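Local coordinates for protein ATP-dependent 6-phosphofructokinase subunit beta (PDB 3O8O) that phosphorylates fructose 6-phosphate with ATP to give fructose 1,6-bisphosphate, the first committing step of glycolysis, under allosteric control, at residues L600-E612 with E641-A653. Sequence-based numbering, arbitrary orientation.
Sequences LSEDIEYLAQSFE and EVITAEADGRFDA
Ile-604 meets Ile-643 where helix segments 600-612 and 641-647 cross at -60°, their axes 10.0 Å apart, and Ala-608 faces Arg-650, the last residue of a type I' turn that starts at Ala-647. Ile-604 carries the helix-helix part: its CD1 reaches Ile-643 CG1 at 3.7 Å and also touches Glu-646 CB. One turn earlier, Leu-600 CD1 lies against Val-642 CG1. The Phe-651 ring packs against helix 600-612, meeting the Ile-604 and Leu-607 side chains at about a right angle, with its CE2 3.6 Å from Ala-608 CB. The rings of Phe-611 and Phe-651 are strongly offset, centroids 5.2 Å apart and planes at 30°, so they overlap little. Ala-608 CB lies 3.4 Å from Arg-650 CZ, over the centre of one guanidinium face. Glu-612, its chain extended beyond CG, brings OE2 to Arg-650 NE and NH2, which both grip it from one side of the carboxylate plane, NH2 at 2.8 Å. Arg-650 NH1 forms a salt bridge with Glu-605 OE2 at 2.7 Å, the two groups nearly coplanar, although the N-H...O angle of 129° makes the hydrogen bond weak. Replacing Arg-650 by an alanine would probably leave Glu-605 and Glu-612 without their shared positive mate. Leu-607, Phe-611 and Ile-643 also touch strand 622-627, so both helices pack on the parallel sheet that includes strand 652-656, an alpha/beta arrangement characteristic of the phosphofructokinase fold, here in the C-terminal regulatory domain.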
# COMPACT_ATOMS: atom_id res chain seq x y z
N LEU B 600 -20.16 -8.13 2.68
CA LEU B 600 -19.16 -8.22 3.73
C LEU B 600 -19.79 -8.10 5.10
O LEU B 600 -19.38 -8.78 6.05
CB LEU B 600 -18.13 -7.10 3.58
CG LEU B 600 -16.66 -7.37 3.96
CD1 LEU B 600 -16.16 -6.08 4.54
CD2 LEU B 600 -16.46 -8.54 4.93
N SER B 601 -20.79 -7.24 5.21
CA SER B 601 -21.42 -7.05 6.51
C SER B 601 -22.20 -8.27 6.98
O SER B 601 -22.12 -8.67 8.15
CB SER B 601 -22.32 -5.84 6.49
OG SER B 601 -22.10 -5.12 7.68
N GLU B 602 -22.96 -8.85 6.07
CA GLU B 602 -23.73 -10.05 6.40
C GLU B 602 -22.80 -11.21 6.75
O GLU B 602 -23.04 -11.94 7.73
CB GLU B 602 -24.63 -10.44 5.22
CG GLU B 602 -25.86 -9.57 5.10
CD GLU B 602 -26.71 -9.95 3.91
OE1 GLU B 602 -26.95 -11.17 3.73
OE2 GLU B 602 -27.14 -9.04 3.15
N ASP B 603 -21.75 -11.39 5.95
CA ASP B 603 -20.81 -12.47 6.18
C ASP B 603 -20.25 -12.32 7.56
O ASP B 603 -20.07 -13.30 8.27
CB ASP B 603 -19.67 -12.43 5.17
CG ASP B 603 -20.02 -13.09 3.87
OD1 ASP B 603 -20.66 -14.17 3.91
OD2 ASP B 603 -19.65 -12.55 2.81
N ILE B 604 -19.99 -11.07 7.95
CA ILE B 604 -19.46 -10.82 9.27
C ILE B 604 -20.48 -11.13 10.36
O ILE B 604 -20.12 -11.63 11.42
CB ILE B 604 -19.01 -9.39 9.44
CG1 ILE B 604 -17.97 -9.04 8.37
CG2 ILE B 604 -18.44 -9.22 10.82
CD1 ILE B 604 -17.12 -7.81 8.65
N GLU B 605 -21.76 -10.84 10.11
CA GLU B 605 -22.76 -11.17 11.12
C GLU B 605 -22.94 -12.66 11.23
O GLU B 605 -22.94 -13.22 12.33
CB GLU B 605 -24.10 -10.50 10.83
CG GLU B 605 -24.26 -9.19 11.57
CD GLU B 605 -23.90 -9.32 13.06
OE1 GLU B 605 -24.54 -10.16 13.74
OE2 GLU B 605 -22.97 -8.59 13.52
N TYR B 606 -23.10 -13.30 10.07
CA TYR B 606 -23.26 -14.75 10.00
C TYR B 606 -22.08 -15.40 10.73
O TYR B 606 -22.25 -16.27 11.57
CB TYR B 606 -23.28 -15.16 8.52
CG TYR B 606 -23.03 -16.62 8.24
CD1 TYR B 606 -23.77 -17.62 8.86
CD2 TYR B 606 -22.07 -17.00 7.29
CE1 TYR B 606 -23.58 -18.96 8.54
CE2 TYR B 606 -21.87 -18.32 6.96
CZ TYR B 606 -22.63 -19.30 7.58
OH TYR B 606 -22.43 -20.63 7.24
N LEU B 607 -20.88 -14.96 10.40
CA LEU B 607 -19.71 -15.49 11.05
C LEU B 607 -19.87 -15.28 12.55
O LEU B 607 -19.69 -16.19 13.36
CB LEU B 607 -18.47 -14.75 10.53
CG LEU B 607 -17.24 -15.48 10.01
CD1 LEU B 607 -17.50 -16.94 9.71
CD2 LEU B 607 -16.80 -14.74 8.78
N ALA B 608 -20.22 -14.05 12.90
CA ALA B 608 -20.42 -13.66 14.29
C ALA B 608 -21.28 -14.65 15.04
O ALA B 608 -20.87 -15.17 16.08
CB ALA B 608 -21.05 -12.30 14.35
N GLN B 609 -22.47 -14.92 14.53
CA GLN B 609 -23.36 -15.86 15.17
C GLN B 609 -22.73 -17.24 15.22
O GLN B 609 -22.83 -17.92 16.24
CB GLN B 609 -24.69 -15.91 14.45
CG GLN B 609 -25.62 -14.78 14.85
CD GLN B 609 -26.71 -14.52 13.82
OE1 GLN B 609 -27.42 -15.44 13.41
NE2 GLN B 609 -26.84 -13.26 13.38
N SER B 610 -22.07 -17.64 14.13
CA SER B 610 -21.45 -18.96 14.08
C SER B 610 -20.67 -19.20 15.36
O SER B 610 -20.90 -20.17 16.08
CB SER B 610 -20.53 -19.08 12.87
OG SER B 610 -21.26 -18.94 11.66
N PHE B 611 -19.76 -18.30 15.66
CA PHE B 611 -18.96 -18.48 16.86
C PHE B 611 -19.77 -18.45 18.15
O PHE B 611 -19.39 -19.09 19.12
CB PHE B 611 -17.88 -17.42 16.93
CG PHE B 611 -16.83 -17.58 15.91
CD1 PHE B 611 -16.68 -16.65 14.87
CD2 PHE B 611 -15.99 -18.67 15.95
CE1 PHE B 611 -15.69 -16.82 13.89
CE2 PHE B 611 -15.00 -18.85 14.98
CZ PHE B 611 -14.85 -17.93 13.95
N GLU B 612 -20.85 -17.69 18.17
CA GLU B 612 -21.65 -17.62 19.39
C GLU B 612 -22.27 -18.97 19.58
O GLU B 612 -22.11 -19.60 20.63
CB GLU B 612 -22.71 -16.52 19.26
CG GLU B 612 -22.06 -15.18 18.88
CD GLU B 612 -23.03 -14.03 18.79
OE1 GLU B 612 -24.19 -14.27 18.38
OE2 GLU B 612 -22.61 -12.90 19.10
N GLU B 641 -8.60 -6.97 9.20
CA GLU B 641 -8.73 -5.80 10.04
C GLU B 641 -10.14 -5.29 10.09
O GLU B 641 -10.66 -4.99 11.16
CB GLU B 641 -7.83 -4.71 9.54
CG GLU B 641 -6.39 -4.92 9.88
CD GLU B 641 -5.55 -3.85 9.29
OE1 GLU B 641 -6.04 -2.71 9.20
OE2 GLU B 641 -4.40 -4.15 8.92
N VAL B 642 -10.77 -5.15 8.93
CA VAL B 642 -12.14 -4.68 8.91
C VAL B 642 -13.04 -5.67 9.67
O VAL B 642 -13.76 -5.27 10.57
CB VAL B 642 -12.65 -4.51 7.45
CG1 VAL B 642 -14.21 -4.46 7.41
CG2 VAL B 642 -12.05 -3.27 6.86
N ILE B 643 -12.98 -6.96 9.32
CA ILE B 643 -13.80 -7.98 9.99
C ILE B 643 -13.58 -7.92 11.53
O ILE B 643 -14.52 -7.90 12.32
CB ILE B 643 -13.44 -9.46 9.46
CG1 ILE B 643 -13.98 -9.67 8.03
CG2 ILE B 643 -14.02 -10.56 10.41
CD1 ILE B 643 -13.45 -10.88 7.37
N THR B 644 -12.33 -7.88 11.94
CA THR B 644 -12.04 -7.87 13.34
C THR B 644 -12.69 -6.69 14.04
O THR B 644 -13.17 -6.81 15.19
CB THR B 644 -10.52 -7.91 13.59
OG1 THR B 644 -10.02 -9.17 13.10
CG2 THR B 644 -10.20 -7.79 15.07
N ALA B 645 -12.71 -5.56 13.34
CA ALA B 645 -13.29 -4.35 13.89
C ALA B 645 -14.79 -4.54 13.93
O ALA B 645 -15.41 -4.47 14.97
CB ALA B 645 -12.94 -3.17 13.03
N GLU B 646 -15.37 -4.78 12.78
CA GLU B 646 -16.79 -5.01 12.71
C GLU B 646 -17.15 -6.10 13.71
O GLU B 646 -18.20 -6.04 14.33
CB GLU B 646 -17.18 -5.45 11.31
CG GLU B 646 -18.51 -4.92 10.91
CD GLU B 646 -18.48 -3.41 10.69
OE1 GLU B 646 -19.58 -2.84 10.49
OE2 GLU B 646 -17.38 -2.81 10.70
N ALA B 647 -16.29 -7.10 13.89
CA ALA B 647 -16.59 -8.18 14.83
C ALA B 647 -16.89 -7.58 16.20
O ALA B 647 -17.83 -7.97 16.89
CB ALA B 647 -15.41 -9.10 14.92
N ASP B 648 -16.07 -6.63 16.60
CA ASP B 648 -16.27 -5.94 17.86
C ASP B 648 -16.09 -6.84 19.07
O ASP B 648 -16.97 -6.93 19.91
CB ASP B 648 -17.69 -5.35 17.87
CG ASP B 648 -17.80 -4.12 18.74
OD1 ASP B 648 -18.90 -3.54 18.80
OD2 ASP B 648 -16.80 -3.75 19.37
N GLY B 649 -14.96 -7.51 19.16
CA GLY B 649 -14.71 -8.38 20.28
C GLY B 649 -15.35 -9.75 20.22
O GLY B 649 -14.86 -10.67 20.87
N ARG B 650 -16.43 -9.92 19.46
CA ARG B 650 -17.10 -11.21 19.38
C ARG B 650 -16.18 -12.33 18.84
O ARG B 650 -16.22 -13.48 19.32
CB ARG B 650 -18.33 -11.08 18.51
CG ARG B 650 -19.12 -9.83 18.84
CD ARG B 650 -20.10 -9.49 17.74
NE ARG B 650 -21.24 -10.40 17.75
CZ ARG B 650 -22.25 -10.31 16.89
NH1 ARG B 650 -22.23 -9.35 15.96
NH2 ARG B 650 -23.28 -11.15 16.98
N PHE B 651 -15.35 -11.98 17.87
CA PHE B 651 -14.40 -12.92 17.27
C PHE B 651 -13.44 -12.06 16.45
O PHE B 651 -13.74 -10.91 16.18
CB PHE B 651 -15.11 -13.90 16.35
CG PHE B 651 -15.67 -13.27 15.13
CD1 PHE B 651 -15.00 -13.36 13.91
CD2 PHE B 651 -16.90 -12.59 15.17
CE1 PHE B 651 -15.54 -12.79 12.73
CE2 PHE B 651 -17.45 -12.00 13.99
CZ PHE B 651 -16.77 -12.11 12.78
N ASP B 652 -12.28 -12.59 16.07
CA ASP B 652 -11.39 -11.79 15.26
C ASP B 652 -10.97 -12.53 14.00
O ASP B 652 -11.41 -13.67 13.75
CB ASP B 652 -10.15 -11.39 16.04
CG ASP B 652 -9.29 -12.58 16.37
OD1 ASP B 652 -8.11 -12.41 16.80
OD2 ASP B 652 -9.80 -13.70 16.20
N ALA B 653 -10.13 -11.89 13.19
CA ALA B 653 -9.65 -12.49 11.96
C ALA B 653 -8.22 -12.10 11.69
O ALA B 653 -7.81 -10.98 12.01
CB ALA B 653 -10.50 -12.06 10.80